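PDB 7AKC: phenolpthiocerol synthesis type-I polyketide synthase ppsA from Mycobacterium bovis, which probably builds, as one subunit of the PpsABCDE complex, the lipid core of phthiocerols and phenolphthiocerols from fatty acyl starters and malonyl-CoA or methylmalonyl-CoA units. Local coordinates for residues Ala162-Ala165 / Gln169-Leu172; Glu192-Val197 / Arg202-Val207; Ala212-Ala217 / Asn266-Gln271. All coordinates share one frame; numbering follows the deposited sequence.

Interaction 1 of 3, residues Ala162-Ala165 / Gln169-Leu172. With NA (sodium ion), chain B.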
ATOM      1  N   ALA A 162      20.188  -5.572  -5.125  1.00 24.01           N
ATOM      2  CA  ALA A 162      21.538  -5.545  -5.663  1.00 24.58           C
ATOM      3  C   ALA A 162      21.687  -4.325  -6.587  1.00 23.64           C
ATOM      4  O   ALA A 162      22.687  -3.636  -6.509  1.00 24.81           O
ATOM      5  CB  ALA A 162      21.822  -6.831  -6.420  1.00 25.34           C
ATOM      6  N   LEU A 163      20.694  -4.072  -7.451  1.00 21.74           N
ATOM      7  CA  LEU A 163      20.739  -2.909  -8.338  1.00 22.38           C
ATOM      8  C   LEU A 163      20.866  -1.563  -7.569  1.00 23.44           C
ATOM      9  O   LEU A 163      21.601  -0.652  -8.031  1.00 24.62           O
ATOM     10  CB  LEU A 163      19.413  -2.899  -9.126  1.00 23.40           C
ATOM     11  CG  LEU A 163      19.105  -1.586  -9.908  1.00 24.30           C
ATOM     12  CD1 LEU A 163      20.086  -1.438 -11.109  1.00 25.72           C
ATOM     13  CD2 LEU A 163      17.653  -1.551 -10.313  1.00 24.44           C
ATOM     14  N   ILE A 164      20.134  -1.453  -6.453  1.00 22.15           N
ATOM     15  CA  ILE A 164      20.096  -0.165  -5.750  1.00 22.44           C
ATOM     16  C   ILE A 164      21.023  -0.095  -4.531  1.00 23.49           C
ATOM     17  O   ILE A 164      21.007   0.911  -3.822  1.00 22.58           O
ATOM     18  CB  ILE A 164      18.662   0.171  -5.358  1.00 23.06           C
ATOM     19  CG1 ILE A 164      18.120  -0.826  -4.300  1.00 23.89           C
ATOM     20  CG2 ILE A 164      17.778   0.294  -6.586  1.00 24.15           C
ATOM     21  CD1 ILE A 164      16.740  -0.515  -3.888  1.00 24.76           C
ATOM     22  N   ALA A 165      21.851  -1.114  -4.311  1.00 24.55           N
ATOM     23  CA  ALA A 165      22.710  -1.156  -3.129  1.00 24.40           C
ATOM     24  C   ALA A 165      23.683   0.035  -3.088  1.00 24.91           C
ATOM     25  O   ALA A 165      24.046   0.475  -2.001  1.00 26.11           O
ATOM     26  CB  ALA A 165      23.477  -2.479  -3.088  1.00 24.36           C
ATOM     27  N   GLN A 169      20.136   6.838  -1.425  1.00 24.83           N
ATOM     28  CA  GLN A 169      18.816   7.468  -1.304  1.00 22.87           C
ATOM     29  C   GLN A 169      17.675   6.715  -1.988  1.00 22.61           C
ATOM     30  O   GLN A 169      16.523   7.146  -1.888  1.00 23.51           O
ATOM     31  CB  GLN A 169      18.858   8.904  -1.820  1.00 23.91           C
ATOM     32  CG  GLN A 169      19.626   9.863  -0.961  1.00 28.00           C
ATOM     33  CD  GLN A 169      19.546  11.230  -1.624  1.00 31.40           C
ATOM     34  OE1 GLN A 169      20.333  11.542  -2.552  1.00 32.38           O
ATOM     35  NE2 GLN A 169      18.601  12.073  -1.173  1.00 31.87           N
ATOM     36  N   VAL A 170      17.972   5.579  -2.648  1.00 21.79           N
ATOM     37  CA  VAL A 170      16.939   4.777  -3.301  1.00 20.26           C
ATOM     38  C   VAL A 170      16.783   3.482  -2.541  1.00 21.78           C
ATOM     39  O   VAL A 170      17.764   2.773  -2.345  1.00 22.20           O
ATOM     40  CB  VAL A 170      17.244   4.477  -4.785  1.00 18.46           C
ATOM     41  CG1 VAL A 170      16.145   3.590  -5.357  1.00 19.22           C
ATOM     42  CG2 VAL A 170      17.351   5.803  -5.578  1.00 20.63           C
ATOM     43  N   THR A 171      15.533   3.138  -2.178  1.00 19.51           N
ATOM     44  CA  THR A 171      15.285   1.888  -1.482  1.00 20.04           C
ATOM     45  C   THR A 171      14.187   1.101  -2.151  1.00 21.13           C
ATOM     46  O   THR A 171      13.419   1.629  -2.981  1.00 22.01           O
ATOM     47  CB  THR A 171      15.009   2.186   0.029  1.00 22.34           C
ATOM     48  OG1 THR A 171      13.930   3.116   0.124  1.00 24.51           O
ATOM     49  CG2 THR A 171      16.261   2.732   0.740  1.00 21.98           C
ATOM     50  N   LEU A 172      14.074  -0.172  -1.782  1.00 21.21           N
ATOM     51  CA  LEU A 172      13.010  -1.030  -2.252  1.00 21.03           C
ATOM     52  C   LEU A 172      11.767  -0.508  -1.512  1.00 21.87           C
ATOM     53  O   LEU A 172      11.758  -0.418  -0.281  1.00 23.34           O
ATOM     54  CB  LEU A 172      13.333  -2.476  -1.866  1.00 21.89           C
ATOM     55  CG  LEU A 172      12.423  -3.523  -2.473  1.00 23.21           C
ATOM     56  CD1 LEU A 172      13.121  -4.914  -2.542  1.00 22.61           C
ATOM     57  CD2 LEU A 172      11.151  -3.675  -1.681  1.00 24.81           C
TER
HETATM   58 NA    NA B1001      19.796   1.953  -1.890  1.00 22.08          NA
HETATM   59  O   HOH W   1      21.768   1.608  -0.625  1.00 32.23           O
HETATM   60  O   HOH W   2      19.063   0.004  -0.819  1.00 23.82           O
HETATM   61  O   HOH W   3      19.757   2.650   0.477  1.00 47.06           O
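In Ile164, chi1 of 66° puts CG1 between the backbone N and the carbonyl carbon, and with the rest of the branch extended (chi2 179°) CD1 reaches across to the backbone of Thr171 and Leu172. CG2, beside the backbone N, is left to face Val170, whose CG1 stands anti to its own backbone N. The two side chains cross at about a right angle, with Ile164 CG2 and Val170 CG1 3.9 Å apart. The longer branch reaches the backbone: Ile164 CD1 comes within 3.4 Å of Leu172 N and rests against the peptide joining Thr171 to Leu172. Ile183 of the neighbouring strand 180-184 also packs on both Ile164 and Val170.

No hydrogen bond spans the two segments; what joins their polar backbones is a sodium ion. Ile164 O binds the sodium at 2.5 Å and Val170 O at 2.2 Å, and Phe167 O, from the connecting loop, supplies the third protein ligand. Three waters bring the ligands to six. One of them sits 2.4 Å from the sodium and donates a hydrogen bond of 2.9 Å to Ala165 O, so Ala165 O fixes that one water of the sodium's shell. The protein ligands are all main-chain carbonyls, which are turned onto the cation by the path of the loop, and Ile164 and Val170 keep their side chains for the hydrophobic interior. The result is a sodium site of main-chain carbonyls in the first helix-to-strand connection, from helix 157-164 to strand 171-177, of the ferredoxin-like subdomain of a polyketide synthase acyltransferase.

Interaction 2 of 3, residues Glu192-Val197 / Arg202-Val207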
ATOM      1  N   GLU A 192      17.544   7.472 -13.552  1.00 23.16           N
ATOM      2  CA  GLU A 192      18.833   6.854 -13.916  1.00 24.31           C
ATOM      3  C   GLU A 192      18.720   5.331 -13.792  1.00 23.90           C
ATOM      4  O   GLU A 192      19.265   4.584 -14.614  1.00 25.15           O
ATOM      5  CB  GLU A 192      20.004   7.382 -13.065  1.00 27.66           C
ATOM      6  CG  GLU A 192      21.295   6.662 -13.452  1.00 37.07           C
ATOM      7  CD  GLU A 192      22.626   7.052 -12.848  1.00 40.40           C
ATOM      8  OE1 GLU A 192      22.664   8.013 -12.050  1.00 34.73           O
ATOM      9  OE2 GLU A 192      23.643   6.413 -13.216  1.00 43.34           O
ATOM     10  N   LEU A 193      18.005   4.875 -12.753  1.00 22.22           N
ATOM     11  CA  LEU A 193      17.863   3.426 -12.517  1.00 21.97           C
ATOM     12  C   LEU A 193      16.981   2.768 -13.587  1.00 23.97           C
ATOM     13  O   LEU A 193      17.255   1.641 -13.994  1.00 26.40           O
ATOM     14  CB  LEU A 193      17.336   3.159 -11.104  1.00 21.19           C
ATOM     15  CG  LEU A 193      18.421   3.419 -10.086  1.00 21.76           C
ATOM     16  CD1 LEU A 193      17.809   3.625  -8.696  1.00 22.23           C
ATOM     17  CD2 LEU A 193      19.403   2.242 -10.121  1.00 21.67           C
ATOM     18  N   ILE A 194      15.940   3.471 -14.059  1.00 24.24           N
ATOM     19  CA  ILE A 194      15.086   2.965 -15.155  1.00 25.03           C
ATOM     20  C   ILE A 194      15.934   2.730 -16.414  1.00 26.55           C
ATOM     21  O   ILE A 194      15.805   1.705 -17.076  1.00 28.12           O
ATOM     22  CB  ILE A 194      13.932   3.979 -15.389  1.00 24.56           C
ATOM     23  CG1 ILE A 194      12.921   3.884 -14.217  1.00 25.87           C
ATOM     24  CG2 ILE A 194      13.258   3.800 -16.720  1.00 26.22           C
ATOM     25  CD1 ILE A 194      11.892   4.944 -14.279  1.00 26.54           C
ATOM     26  N   THR A 195      16.841   3.684 -16.709  1.00 26.89           N
ATOM     27  CA  THR A 195      17.759   3.588 -17.833  1.00 27.43           C
ATOM     28  C   THR A 195      18.700   2.387 -17.655  1.00 29.17           C
ATOM     29  O   THR A 195      18.922   1.637 -18.614  1.00 30.11           O
ATOM     30  CB  THR A 195      18.582   4.878 -17.960  1.00 28.95           C
ATOM     31  OG1 THR A 195      17.682   5.960 -18.227  1.00 29.19           O
ATOM     32  CG2 THR A 195      19.636   4.794 -19.140  1.00 30.12           C
ATOM     33  N   ARG A 196      19.260   2.201 -16.429  1.00 27.79           N
ATOM     34  CA  ARG A 196      20.172   1.080 -16.207  1.00 28.45           C
ATOM     35  C   ARG A 196      19.438  -0.257 -16.376  1.00 29.22           C
ATOM     36  O   ARG A 196      19.972  -1.192 -16.974  1.00 29.77           O
ATOM     37  CB  ARG A 196      20.775   1.168 -14.783  1.00 29.55           C
ATOM     38  CG  ARG A 196      21.764   2.339 -14.608  1.00 33.65           C
ATOM     39  CD  ARG A 196      22.452   2.269 -13.248  1.00 36.52           C
ATOM     40  NE  ARG A 196      23.491   3.286 -13.099  1.00 38.70           N
ATOM     41  CZ  ARG A 196      24.462   3.240 -12.187  1.00 42.87           C
ATOM     42  NH1 ARG A 196      24.550   2.212 -11.349  1.00 42.04           N
ATOM     43  NH2 ARG A 196      25.387   4.194 -12.143  1.00 43.45           N
ATOM     44  N   VAL A 197      18.181  -0.332 -15.893  1.00 28.85           N
ATOM     45  CA  VAL A 197      17.418  -1.589 -15.973  1.00 28.76           C
ATOM     46  C   VAL A 197      17.155  -1.878 -17.463  1.00 30.80           C
ATOM     47  O   VAL A 197      17.468  -2.962 -17.922  1.00 32.26           O
ATOM     48  CB  VAL A 197      16.119  -1.518 -15.168  1.00 28.55           C
ATOM     49  CG1 VAL A 197      15.228  -2.748 -15.419  1.00 28.96           C
ATOM     50  CG2 VAL A 197      16.429  -1.389 -13.673  1.00 26.59           C
ATOM     51  N   ARG A 202      16.123  -5.399 -19.666  1.00 41.10           N
ATOM     52  CA  ARG A 202      15.157  -5.680 -18.632  1.00 39.41           C
ATOM     53  C   ARG A 202      14.083  -4.579 -18.656  1.00 38.81           C
ATOM     54  O   ARG A 202      14.280  -3.560 -19.316  1.00 38.84           O
ATOM     55  CB  ARG A 202      15.828  -5.816 -17.236  1.00 39.59           C
ATOM     56  CG  ARG A 202      16.926  -6.906 -17.154  1.00 38.14           C
ATOM     57  CD  ARG A 202      16.358  -8.293 -17.312  1.00 38.97           C
ATOM     58  NE  ARG A 202      17.339  -9.381 -17.174  1.00 40.53           N
ATOM     59  CZ  ARG A 202      17.949  -9.997 -18.185  1.00 43.17           C
ATOM     60  NH1 ARG A 202      17.744  -9.598 -19.438  1.00 42.60           N
ATOM     61  NH2 ARG A 202      18.774 -11.014 -17.951  1.00 41.21           N
ATOM     62  N   PHE A 203      12.942  -4.795 -17.978  1.00 37.92           N
ATOM     63  CA  PHE A 203      11.834  -3.836 -18.044  1.00 37.76           C
ATOM     64  C   PHE A 203      11.609  -2.989 -16.791  1.00 34.07           C
ATOM     65  O   PHE A 203      11.648  -3.482 -15.673  1.00 31.62           O
ATOM     66  CB  PHE A 203      10.548  -4.536 -18.420  1.00 40.27           C
ATOM     67  CG  PHE A 203      10.711  -5.319 -19.695  1.00 44.86           C
ATOM     68  CD1 PHE A 203      10.652  -4.686 -20.928  1.00 47.73           C
ATOM     69  CD2 PHE A 203      11.002  -6.673 -19.664  1.00 47.39           C
ATOM     70  CE1 PHE A 203      10.843  -5.400 -22.106  1.00 49.85           C
ATOM     71  CE2 PHE A 203      11.207  -7.385 -20.845  1.00 49.14           C
ATOM     72  CZ  PHE A 203      11.126  -6.744 -22.062  1.00 50.04           C
ATOM     73  N   ALA A 204      11.279  -1.725 -17.011  1.00 32.92           N
ATOM     74  CA  ALA A 204      11.081  -0.781 -15.931  1.00 32.32           C
ATOM     75  C   ALA A 204      10.150   0.338 -16.390  1.00 32.23           C
ATOM     76  O   ALA A 204      10.206   0.742 -17.557  1.00 33.25           O
ATOM     77  CB  ALA A 204      12.417  -0.183 -15.544  1.00 32.67           C
ATOM     78  N   SER A 205       9.335   0.882 -15.467  1.00 30.71           N
ATOM     79  CA  SER A 205       8.446   1.994 -15.825  1.00 30.58           C
ATOM     80  C   SER A 205       8.218   2.910 -14.644  1.00 30.97           C
ATOM     81  O   SER A 205       8.215   2.456 -13.504  1.00 29.71           O
ATOM     82  CB  SER A 205       7.106   1.498 -16.369  1.00 33.01           C
ATOM     83  OG  SER A 205       6.372   0.788 -15.384  1.00 35.54           O
ATOM     84  N   ARG A 206       8.030   4.209 -14.910  1.00 32.56           N
ATOM     85  CA  ARG A 206       7.775   5.180 -13.861  1.00 35.16           C
ATOM     86  C   ARG A 206       6.399   4.991 -13.248  1.00 35.15           C
ATOM     87  O   ARG A 206       5.425   4.732 -13.967  1.00 35.98           O
ATOM     88  CB  ARG A 206       7.854   6.625 -14.428  1.00 39.88           C
ATOM     89  CG  ARG A 206       9.245   7.155 -14.318  1.00 48.46           C
ATOM     90  CD  ARG A 206       9.303   8.642 -14.498  1.00 56.73           C
ATOM     91  NE  ARG A 206       8.705   9.323 -13.352  1.00 64.94           N
ATOM     92  CZ  ARG A 206       9.369   9.691 -12.260  1.00 67.79           C
ATOM     93  NH1 ARG A 206      10.673   9.446 -12.150  1.00 66.94           N
ATOM     94  NH2 ARG A 206       8.740  10.329 -11.279  1.00 67.18           N
ATOM     95  N   VAL A 207       6.303   5.176 -11.950  1.00 33.42           N
ATOM     96  CA  VAL A 207       5.028   5.148 -11.254  1.00 34.82           C
ATOM     97  C   VAL A 207       4.862   6.578 -10.749  1.00 38.22           C
ATOM     98  O   VAL A 207       5.563   6.964  -9.817  1.00 39.05           O
ATOM     99  CB  VAL A 207       5.005   4.123 -10.096  1.00 34.98           C
ATOM    100  CG1 VAL A 207       3.726   4.259  -9.280  1.00 35.44           C
ATOM    101  CG2 VAL A 207       5.146   2.696 -10.634  1.00 34.89           C
TER
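Val197 and Ile194, on the inward side of helix 187-199, press against alternate residues of the chain that returns as strand 204-207, and the closest packing of the contact lies here. Val197 holds CG1 anti to its backbone N (chi1 172°), which lodges that methyl 3.6 Å from Arg202 CB and 3.7 Å from Phe203 O. The methyl of Ala204 fits between the two helical residues: Ala204 CB is 3.8 Å from Val197 CG1 and 4.2 Å from Ile194 CG2. Further along, the Ile194 side chain crosses the aliphatic part of Arg206 at about a right angle, its CD1 3.4 Å from Arg206 CG. Beside strand 204-207 in the sheet, strand 148-153 adds Ala151 against Ile194 and Leu153 against Ala204.

Helix and strand run nearly antiparallel, at 160° and 8.1 Å between the axes of the short segments. They form the second helix and the fourth strand of the beta-alpha-beta-beta-alpha-beta order of a ferredoxin-like subdomain, in which helices cover one face of an antiparallel sheet. Strand 204-207 is the edge strand on this side.

Toward the turn and the outer surface the fit slackens. Arg202 N gives Val197 O just a weak hydrogen bond of 3.3 Å, and the Arg202 chain, bent at chi2, swings its guanidinium group away from the helix. Arg206 NH1 forms a salt bridge with Asp191, three residues before Ile194, while its CG stays against Ile194 CD1. On the helix side turned from the strand, Arg196 NH2 and Glu192 OE2 make a salt bridge of 3.0 Å between residues one turn apart, with weak, bent hydrogen bonds.

Interaction 3 of 3, residues Ala212-Ala217 / Asn266-Gln271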
ATOM      1  N   ALA A 212       6.612  10.546  -2.973  1.00 25.04           N
ATOM      2  CA  ALA A 212       7.033   9.135  -2.880  1.00 22.96           C
ATOM      3  C   ALA A 212       7.307   8.766  -1.431  1.00 23.03           C
ATOM      4  O   ALA A 212       8.210   9.316  -0.825  1.00 22.44           O
ATOM      5  CB  ALA A 212       8.227   8.886  -3.748  1.00 23.76           C
ATOM      6  N   PRO A 213       6.541   7.823  -0.859  1.00 23.05           N
ATOM      7  CA  PRO A 213       6.833   7.352   0.458  1.00 22.70           C
ATOM      8  C   PRO A 213       7.762   6.128   0.371  1.00 22.51           C
ATOM      9  O   PRO A 213       8.296   5.878  -0.670  1.00 23.76           O
ATOM     10  CB  PRO A 213       5.423   7.034   0.982  1.00 24.29           C
ATOM     11  CG  PRO A 213       4.507   6.942  -0.226  1.00 25.35           C
ATOM     12  CD  PRO A 213       5.374   7.171  -1.441  1.00 23.15           C
ATOM     13  N   HIS A 214       7.970   5.432   1.483  1.00 22.06           N
ATOM     14  CA  HIS A 214       8.743   4.159   1.491  1.00 21.73           C
ATOM     15  C   HIS A 214      10.188   4.360   1.039  1.00 22.49           C
ATOM     16  O   HIS A 214      10.704   3.491   0.341  1.00 22.46           O
ATOM     17  CB  HIS A 214       7.971   3.050   0.783  1.00 22.51           C
ATOM     18  CG  HIS A 214       6.526   3.117   1.102  1.00 20.94           C
ATOM     19  ND1 HIS A 214       6.062   3.000   2.385  1.00 21.99           N
ATOM     20  CD2 HIS A 214       5.456   3.368   0.329  1.00 23.50           C
ATOM     21  CE1 HIS A 214       4.761   3.140   2.392  1.00 24.62           C
ATOM     22  NE2 HIS A 214       4.376   3.374   1.156  1.00 25.06           N
ATOM     23  N   ASN A 215      10.794   5.451   1.492  1.00 22.15           N
ATOM     24  CA  ASN A 215      12.202   5.753   1.137  1.00 22.65           C
ATOM     25  C   ASN A 215      12.771   6.701   2.200  1.00 23.17           C
ATOM     26  O   ASN A 215      11.983   7.259   2.953  1.00 22.22           O
ATOM     27  CB  ASN A 215      12.315   6.216  -0.319  1.00 21.36           C
ATOM     28  CG  ASN A 215      11.772   7.608  -0.538  1.00 22.44           C
ATOM     29  OD1 ASN A 215      12.493   8.582  -0.386  1.00 23.17           O
ATOM     30  ND2 ASN A 215      10.509   7.705  -0.900  1.00 21.76           N
ATOM     31  N   PRO A 216      14.106   6.886   2.292  1.00 23.65           N
ATOM     32  CA  PRO A 216      14.708   7.712   3.340  1.00 23.69           C
ATOM     33  C   PRO A 216      14.233   9.165   3.474  1.00 24.07           C
ATOM     34  O   PRO A 216      14.458   9.750   4.484  1.00 25.65           O
ATOM     35  CB  PRO A 216      16.203   7.682   2.986  1.00 25.03           C
ATOM     36  CG  PRO A 216      16.386   6.358   2.316  1.00 24.82           C
ATOM     37  CD  PRO A 216      15.134   6.226   1.484  1.00 23.20           C
ATOM     38  N   ALA A 217      13.575   9.692   2.451  1.00 23.27           N
ATOM     39  CA  ALA A 217      13.040  11.066   2.522  1.00 23.69           C
ATOM     40  C   ALA A 217      11.937  11.153   3.580  1.00 24.36           C
ATOM     41  O   ALA A 217      11.651  12.249   4.045  1.00 25.08           O
ATOM     42  CB  ALA A 217      12.527  11.481   1.182  1.00 24.90           C
ATOM     43  N   ASN A 266       8.763   2.403   5.982  1.00 23.52           N
ATOM     44  CA  ASN A 266       9.117   1.026   5.667  1.00 23.74           C
ATOM     45  C   ASN A 266       8.684   0.626   4.272  1.00 24.59           C
ATOM     46  O   ASN A 266       7.689   1.150   3.759  1.00 24.50           O
ATOM     47  CB  ASN A 266       8.416   0.077   6.653  1.00 24.43           C
ATOM     48  CG  ASN A 266       9.144  -0.116   7.953  1.00 27.77           C
ATOM     49  OD1 ASN A 266      10.104   0.588   8.277  1.00 29.32           O
ATOM     50  ND2 ASN A 266       8.647  -1.045   8.760  1.00 27.76           N
ATOM     51  N   PRO A 267       9.350  -0.379   3.681  1.00 25.04           N
ATOM     52  CA  PRO A 267       8.815  -0.969   2.449  1.00 24.50           C
ATOM     53  C   PRO A 267       7.388  -1.514   2.692  1.00 22.92           C
ATOM     54  O   PRO A 267       6.951  -1.750   3.837  1.00 23.79           O
ATOM     55  CB  PRO A 267       9.743  -2.171   2.168  1.00 26.49           C
ATOM     56  CG  PRO A 267      10.821  -2.100   3.108  1.00 28.76           C
ATOM     57  CD  PRO A 267      10.519  -1.104   4.191  1.00 25.67           C
ATOM     58  N   VAL A 268       6.648  -1.669   1.612  1.00 21.53           N
ATOM     59  CA  VAL A 268       5.257  -2.186   1.667  1.00 21.54           C
ATOM     60  C   VAL A 268       5.328  -3.692   1.376  1.00 22.03           C
ATOM     61  O   VAL A 268       5.679  -4.085   0.243  1.00 21.89           O
ATOM     62  CB  VAL A 268       4.406  -1.505   0.593  1.00 22.39           C
ATOM     63  CG1 VAL A 268       2.993  -2.111   0.584  1.00 22.68           C
ATOM     64  CG2 VAL A 268       4.373   0.018   0.784  1.00 23.75           C
ATOM     65  N   HIS A 269       5.056  -4.520   2.391  1.00 21.34           N
ATOM     66  CA  HIS A 269       5.178  -5.985   2.293  1.00 20.26           C
ATOM     67  C   HIS A 269       3.908  -6.585   1.708  1.00 21.14           C
ATOM     68  O   HIS A 269       3.208  -7.352   2.361  1.00 22.23           O
ATOM     69  CB  HIS A 269       5.567  -6.574   3.694  1.00 21.49           C
ATOM     70  CG  HIS A 269       6.865  -6.024   4.214  1.00 23.10           C
ATOM     71  ND1 HIS A 269       6.935  -4.816   4.902  1.00 24.77           N
ATOM     72  CD2 HIS A 269       8.132  -6.476   4.000  1.00 24.42           C
ATOM     73  CE1 HIS A 269       8.229  -4.604   5.138  1.00 26.22           C
ATOM     74  NE2 HIS A 269       8.982  -5.594   4.647  1.00 26.48           N
ATOM     75  N   PHE A 270       3.539  -6.135   0.501  1.00 21.47           N
ATOM     76  CA  PHE A 270       2.268  -6.512  -0.121  1.00 21.56           C
ATOM     77  C   PHE A 270       2.231  -7.950  -0.529  1.00 22.14           C
ATOM     78  O   PHE A 270       1.308  -8.688  -0.145  1.00 23.23           O
ATOM     79  CB  PHE A 270       2.003  -5.584  -1.321  1.00 21.25           C
ATOM     80  CG  PHE A 270       0.644  -5.809  -1.938  1.00 22.72           C
ATOM     81  CD1 PHE A 270      -0.519  -5.524  -1.228  1.00 23.24           C
ATOM     82  CD2 PHE A 270       0.524  -6.310  -3.221  1.00 24.67           C
ATOM     83  CE1 PHE A 270      -1.768  -5.729  -1.789  1.00 25.66           C
ATOM     84  CE2 PHE A 270      -0.729  -6.586  -3.761  1.00 26.98           C
ATOM     85  CZ  PHE A 270      -1.877  -6.281  -3.048  1.00 26.73           C
ATOM     86  N   GLN A 271       3.263  -8.409  -1.308  1.00 21.48           N
ATOM     87  CA  GLN A 271       3.305  -9.825  -1.672  1.00 22.67           C
ATOM     88  C   GLN A 271       3.191 -10.770  -0.430  1.00 23.31           C
ATOM     89  O   GLN A 271       2.451 -11.745  -0.431  1.00 24.19           O
ATOM     90  CB  GLN A 271       4.636 -10.068  -2.381  1.00 25.15           C
ATOM     91  CG  GLN A 271       4.870 -11.555  -2.645  1.00 24.93           C
ATOM     92  CD  GLN A 271       6.239 -11.808  -3.200  1.00 27.67           C
ATOM     93  OE1 GLN A 271       6.827 -10.978  -3.883  1.00 30.23           O
ATOM     94  NE2 GLN A 271       6.774 -12.987  -2.890  1.00 28.46           N
TER
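The likely active site of the acyltransferase lies at this contact, where His214 meets Asn266 and Val268: His214 NE2 is hydrogen-bonded to OG of Ser112, the serine of a GxSxG sequence that fits a nucleophile elbow, as in the Ser-His dyad of this family. The other ring nitrogen faces residues 266-271. His214 ND1 donates to Asn266 O at 2.8 Å, meeting the carbonyl nearly head-on (C=O...N 161°), although the oxygen lies 30° out of the imidazole plane and the bond is bent. With both nitrogens engaged, the rotation of the ring is fixed. Its flat sides are held too: Val268 CG2 sits over the ring centre at 3.4 Å, a CH-pi contact, and Pro213 CB lies 3.7 Å above the opposite face, toward the rim. Within the 212-217 loop, Asn215 ND2 donates to both Ala212 O and Pro213 O, and Asn215 OD1 accepts from Ala217 N in an Asx turn. Backbone bonds tie His214 to Met264 of helix 257-265 and Val268, just ahead of helix 270-278, to Gly173 and Tyr175 of strand 171-177.

How the interactions relate
Strand 171-177 connects the sodium site of Ile164, Phe167 and Val170 to the probable catalytic site. Interactions 1 and 3 have centres 12 Å apart and touch where Thr171 OG1 lies 3.3 Å from His214 O, a weak hydrogen bond, and where Leu172 O meets Pro267 CB at 3.6 Å. Interaction 1 also joins interaction 2, 13 Å away between centres, through an apolar layer: Leu163 CD2 packs on Val197 CG2 at 3.6 Å and Val170 CG1 on Leu193 CD1 at 3.7 Å. Interactions 2 and 3 stay separate, centres 18 Å and nearest atoms about 7 Å apart. Interaction 1 touches both that layer and the loop carrying His214, whose NE2 bonds to Ser112 OG.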